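Local coordinates for PA1221 (Pseudomonas aeruginosa, PDB 4DG8), which belongs to the ANL clan of AMP-binding enzymes, has a predicted phosphopantetheine attachment region in the same chain, and holds adenosine monophosphate in this model, at residues Y86-L98 against V209-W223. Residues are numbered along the deposited sequence; the frame is centred on the assembly and turned at random.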
loop_
_atom_site.group_PDB
_atom_site.type_symbol
_atom_site.label_atom_id
_atom_site.label_comp_id
_atom_site.label_asym_id
_atom_site.label_seq_id
_atom_site.Cartn_x
_atom_site.Cartn_y
_atom_site.Cartn_z
ATOM N N TYR A 86 8.084 -0.605 12.657
ATOM C CA TYR A 86 8.600 0.722 12.374
ATOM C C TYR A 86 9.542 1.193 13.463
ATOM O O TYR A 86 9.186 1.207 14.643
ATOM C CB TYR A 86 7.490 1.743 12.119
ATOM C CG TYR A 86 7.024 1.656 10.700
ATOM C CD1 TYR A 86 5.720 1.299 10.399
ATOM C CD2 TYR A 86 7.912 1.876 9.656
ATOM C CE1 TYR A 86 5.305 1.181 9.095
ATOM C CE2 TYR A 86 7.506 1.761 8.343
ATOM C CZ TYR A 86 6.197 1.413 8.070
ATOM O OH TYR A 86 5.775 1.292 6.770
ATOM N N SER A 87 10.746 1.575 13.040
ATOM C CA SER A 87 11.751 2.115 13.942
ATOM C C SER A 87 12.586 3.110 13.146
ATOM O O SER A 87 12.525 3.130 11.914
ATOM C CB SER A 87 12.650 1.000 14.474
ATOM O OG SER A 87 13.449 0.468 13.425
ATOM N N ARG A 88 13.355 3.937 13.842
ATOM C CA ARG A 88 14.274 4.835 13.156
ATOM C C ARG A 88 15.250 4.022 12.290
ATOM O O ARG A 88 15.620 4.431 11.175
ATOM C CB ARG A 88 14.998 5.747 14.168
ATOM C CG ARG A 88 15.761 5.002 15.255
ATOM C CD ARG A 88 16.514 5.976 16.129
ATOM N NE ARG A 88 15.603 6.748 16.987
ATOM C CZ ARG A 88 15.988 7.714 17.810
ATOM N NH1 ARG A 88 17.275 8.040 17.904
ATOM N NH2 ARG A 88 15.083 8.349 18.548
ATOM N N GLU A 89 15.642 2.849 12.780
ATOM C CA GLU A 89 16.473 1.946 11.976
ATOM C C GLU A 89 15.846 1.530 10.629
ATOM O O GLU A 89 16.518 1.558 9.600
ATOM C CB GLU A 89 16.842 0.675 12.754
ATOM C CG GLU A 89 17.873 0.887 13.853
ATOM C CD GLU A 89 17.278 1.483 15.104
ATOM O OE1 GLU A 89 16.036 1.456 15.251
ATOM O OE2 GLU A 89 18.058 1.975 15.939
ATOM N N SER A 90 14.579 1.125 10.619
ATOM C CA SER A 90 14.007 0.653 9.348
ATOM C C SER A 90 13.890 1.796 8.305
ATOM O O SER A 90 14.228 1.622 7.122
ATOM C CB SER A 90 12.697 -0.132 9.560
ATOM O OG SER A 90 11.740 0.625 10.266
ATOM N N ILE A 91 13.470 2.967 8.776
ATOM C CA ILE A 91 13.423 4.185 7.966
ATOM C C ILE A 91 14.800 4.522 7.364
ATOM O O ILE A 91 14.937 4.806 6.156
ATOM C CB ILE A 91 12.939 5.398 8.824
ATOM C CG1 ILE A 91 11.552 5.145 9.434
ATOM C CG2 ILE A 91 12.971 6.692 7.997
ATOM C CD1 ILE A 91 10.454 4.862 8.419
ATOM N N THR A 92 15.821 4.491 8.218
ATOM C CA THR A 92 17.194 4.667 7.757
ATOM C C THR A 92 17.580 3.619 6.690
ATOM O O THR A 92 18.271 3.938 5.707
ATOM C CB THR A 92 18.170 4.612 8.945
ATOM O OG1 THR A 92 17.718 5.513 9.964
ATOM C CG2 THR A 92 19.591 4.975 8.523
ATOM N N CYS A 93 17.147 2.377 6.877
ATOM C CA CYS A 93 17.398 1.343 5.867
ATOM C C CYS A 93 16.811 1.732 4.526
ATOM O O CYS A 93 17.453 1.571 3.494
ATOM C CB CYS A 93 16.772 -0.001 6.268
ATOM S SG CYS A 93 17.714 -0.942 7.450
ATOM N N LEU A 94 15.573 2.220 4.539
ATOM C CA LEU A 94 14.920 2.551 3.272
ATOM C C LEU A 94 15.713 3.629 2.545
ATOM O O LEU A 94 15.913 3.558 1.318
ATOM C CB LEU A 94 13.481 3.042 3.497
ATOM C CG LEU A 94 12.509 2.068 4.175
ATOM C CD1 LEU A 94 11.138 2.713 4.239
ATOM C CD2 LEU A 94 12.437 0.738 3.420
ATOM N N LEU A 95 16.163 4.639 3.293
ATOM C CA LEU A 95 16.909 5.705 2.625
ATOM C C LEU A 95 18.274 5.201 2.128
ATOM O O LEU A 95 18.734 5.606 1.068
ATOM C CB LEU A 95 17.078 6.938 3.540
ATOM C CG LEU A 95 17.827 8.146 2.976
ATOM C CD1 LEU A 95 17.137 8.671 1.699
ATOM C CD2 LEU A 95 17.947 9.261 4.037
ATOM N N ALA A 96 18.936 4.348 2.911
ATOM C CA ALA A 96 20.271 3.875 2.535
ATOM C C ALA A 96 20.183 2.995 1.272
ATOM O O ALA A 96 21.045 3.056 0.371
ATOM C CB ALA A 96 20.904 3.116 3.685
ATOM N N ILE A 97 19.117 2.200 1.210
ATOM C CA ILE A 97 18.844 1.388 0.034
ATOM C C ILE A 97 18.659 2.292 -1.173
ATOM O O ILE A 97 19.327 2.108 -2.189
ATOM C CB ILE A 97 17.628 0.458 0.225
ATOM C CG1 ILE A 97 18.023 -0.736 1.095
ATOM C CG2 ILE A 97 17.155 -0.087 -1.134
ATOM C CD1 ILE A 97 16.857 -1.360 1.879
ATOM N N LEU A 98 17.797 3.302 -1.054
ATOM C CA LEU A 98 17.607 4.208 -2.193
ATOM C C LEU A 98 18.876 4.949 -2.629
ATOM O O LEU A 98 19.144 5.089 -3.829
ATOM C CB LEU A 98 16.483 5.205 -1.912
ATOM C CG LEU A 98 15.122 4.560 -1.641
ATOM C CD1 LEU A 98 14.099 5.666 -1.573
ATOM C CD2 LEU A 98 14.770 3.544 -2.727
ATOM N N VAL A 209 3.070 7.292 10.813
ATOM C CA VAL A 209 3.597 6.141 10.102
ATOM C C VAL A 209 3.110 4.889 10.806
ATOM O O VAL A 209 3.539 4.570 11.916
ATOM C CB VAL A 209 5.131 6.151 10.039
ATOM C CG1 VAL A 209 5.668 4.805 9.460
ATOM C CG2 VAL A 209 5.615 7.339 9.240
ATOM N N ASN A 210 2.193 4.208 10.132
ATOM C CA ASN A 210 1.415 3.109 10.672
ATOM C C ASN A 210 1.333 1.874 9.732
ATOM O O ASN A 210 1.486 0.731 10.162
ATOM C CB ASN A 210 0.043 3.615 11.144
ATOM C CG ASN A 210 -0.843 2.493 11.647
ATOM O OD1 ASN A 210 -0.533 1.840 12.644
ATOM N ND2 ASN A 210 -1.946 2.257 10.946
ATOM N N SER A 211 0.936 2.113 8.486
ATOM C CA SER A 211 0.859 1.078 7.451
ATOM C C SER A 211 2.173 0.333 7.245
ATOM O O SER A 211 3.193 0.949 7.000
ATOM C CB SER A 211 0.415 1.698 6.119
ATOM O OG SER A 211 -0.767 2.452 6.282
ATOM N N PRO A 212 2.154 -1.009 7.344
ATOM C CA PRO A 212 3.410 -1.747 7.136
ATOM C C PRO A 212 3.927 -1.571 5.717
ATOM O O PRO A 212 3.140 -1.237 4.818
ATOM C CB PRO A 212 3.008 -3.205 7.395
ATOM C CG PRO A 212 1.841 -3.098 8.338
ATOM C CD PRO A 212 1.084 -1.878 7.865
ATOM N N LEU A 213 5.224 -1.799 5.516
ATOM C CA LEU A 213 5.848 -1.588 4.206
ATOM C C LEU A 213 5.372 -2.525 3.083
ATOM O O LEU A 213 5.773 -2.368 1.932
ATOM C CB LEU A 213 7.365 -1.668 4.314
ATOM C CG LEU A 213 8.083 -0.549 5.053
ATOM C CD1 LEU A 213 9.511 -1.021 5.405
ATOM C CD2 LEU A 213 8.074 0.748 4.215
ATOM N N SER A 214 4.552 -3.515 3.411
ATOM C CA SER A 214 3.995 -4.383 2.376
ATOM C C SER A 214 2.844 -3.667 1.662
ATOM O O SER A 214 2.367 -4.118 0.617
ATOM C CB SER A 214 3.534 -5.702 2.989
ATOM O OG SER A 214 2.744 -5.446 4.133
ATOM N N PHE A 215 2.409 -2.537 2.218
ATOM C CA PHE A 215 1.403 -1.709 1.551
ATOM C C PHE A 215 1.974 -0.391 1.041
ATOM O O PHE A 215 2.714 0.298 1.763
ATOM C CB PHE A 215 0.259 -1.395 2.512
ATOM C CG PHE A 215 -0.238 -2.588 3.261
ATOM C CD1 PHE A 215 -1.219 -3.408 2.716
ATOM C CD2 PHE A 215 0.264 -2.891 4.511
ATOM C CE1 PHE A 215 -1.682 -4.524 3.409
ATOM C CE2 PHE A 215 -0.193 -4.000 5.212
ATOM C CZ PHE A 215 -1.174 -4.820 4.660
ATOM N N ASP A 216 1.558 0.030 -0.150
ATOM C CA ASP A 216 2.085 1.289 -0.674
ATOM C C ASP A 216 1.424 2.527 -0.055
ATOM O O ASP A 216 1.754 3.650 -0.433
ATOM C CB ASP A 216 2.117 1.362 -2.222
ATOM C CG ASP A 216 0.733 1.421 -2.844
ATOM O OD1 ASP A 216 0.650 1.496 -4.089
ATOM O OD2 ASP A 216 -0.269 1.394 -2.097
ATOM N N ALA A 217 0.517 2.330 0.904
ATOM C CA ALA A 217 0.077 3.449 1.737
ATOM C C ALA A 217 1.290 4.005 2.494
ATOM O O ALA A 217 1.412 5.219 2.740
ATOM C CB ALA A 217 -1.035 3.012 2.728
ATOM N N ALA A 218 2.187 3.093 2.850
ATOM C CA ALA A 218 3.436 3.449 3.504
ATOM C C ALA A 218 4.217 4.480 2.707
ATOM O O ALA A 218 4.841 5.372 3.282
ATOM C CB ALA A 218 4.302 2.202 3.757
ATOM N N THR A 219 4.196 4.353 1.386
ATOM C CA THR A 219 4.915 5.301 0.540
ATOM C C THR A 219 4.490 6.731 0.846
ATOM O O THR A 219 5.322 7.659 0.912
ATOM C CB THR A 219 4.649 5.022 -0.942
ATOM O OG1 THR A 219 4.956 3.649 -1.218
ATOM C CG2 THR A 219 5.504 5.933 -1.816
ATOM N N LEU A 220 3.185 6.915 1.022
ATOM C CA LEU A 220 2.673 8.235 1.377
ATOM C C LEU A 220 3.074 8.614 2.811
ATOM O O LEU A 220 3.518 9.742 3.072
ATOM C CB LEU A 220 1.150 8.270 1.248
ATOM C CG LEU A 220 0.504 9.556 1.763
ATOM C CD1 LEU A 220 0.974 10.750 0.921
ATOM C CD2 LEU A 220 -1.006 9.411 1.726
ATOM N N GLU A 221 2.875 7.692 3.747
ATOM C CA GLU A 221 3.149 8.032 5.149
ATOM C C GLU A 221 4.598 8.469 5.389
ATOM O O GLU A 221 4.870 9.418 6.123
ATOM C CB GLU A 221 2.791 6.866 6.060
ATOM C CG GLU A 221 1.297 6.556 6.054
ATOM C CD GLU A 221 0.964 5.274 6.778
ATOM O OE1 GLU A 221 1.864 4.690 7.428
ATOM O OE2 GLU A 221 -0.207 4.861 6.693
ATOM N N ILE A 222 5.522 7.758 4.764
ATOM C CA ILE A 222 6.938 8.005 4.957
ATOM C C ILE A 222 7.430 9.140 4.081
ATOM O O ILE A 222 7.890 10.176 4.583
ATOM C CB ILE A 222 7.745 6.726 4.721
ATOM C CG1 ILE A 222 7.329 5.685 5.770
ATOM C CG2 ILE A 222 9.261 7.017 4.769
ATOM C CD1 ILE A 222 7.721 4.226 5.425
ATOM N N TRP A 223 7.329 8.957 2.763
ATOM C CA TRP A 223 7.910 9.940 1.863
ATOM C C TRP A 223 7.107 11.242 1.796
ATOM O O TRP A 223 7.655 12.293 1.503
ATOM C CB TRP A 223 8.154 9.321 0.483
ATOM C CG TRP A 223 9.047 8.127 0.620
ATOM C CD1 TRP A 223 8.700 6.815 0.465
ATOM C CD2 TRP A 223 10.422 8.135 1.023
ATOM N NE1 TRP A 223 9.786 6.003 0.725
ATOM C CE2 TRP A 223 10.853 6.786 1.075
ATOM C CE3 TRP A 223 11.333 9.151 1.346
ATOM C CZ2 TRP A 223 12.174 6.425 1.409
ATOM C CZ3 TRP A 223 12.647 8.793 1.688
ATOM C CH2 TRP A 223 13.051 7.443 1.705
#
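The Tyr86 ring has Val209 CG1 over one face, 3.4 Å from the ring centroid and 2° off its normal, a CH-pi contact with a methyl placed there by Val209 chi1 of 172°, anti to the backbone N. At the ring's edge, near its plane, lie the carbonyl oxygens of Asn210 and Ser211. Within the AMP-binding family region of this ANL-clan protein, the contact joins helix 88-98 to the loop and helix 217-223 that follow strand 206-209; the two helix segments run nearly perpendicular, at 97°. Tyr86 OH donates to Ser211 O at 2.6 Å, in the carbonyl plane. Glu221 ties down that loop: its OE1 accepts from Asn210 N (2.8 Å) and Ser211 N, and its OE2 from Ser211 OG. Along helix 88-98 the contacts are apolar. Leu94 meets Leu213 tip to tip, CD1 to CD2 at 3.6 Å, and crosses Ile222 at about a right angle, while Ile91 and Ile222 meet through their CD1 methyls. The Trp223 ring carries Ile222 CG2 on one face and Leu95 CD1 at its edge; its NE1 is hydrogen-bonded to Tyr104 OH of strand 103-106. Farther along helix 88-98, Leu98 CD1 approaches Trp223 CZ2 obliquely, at 3.6 Å.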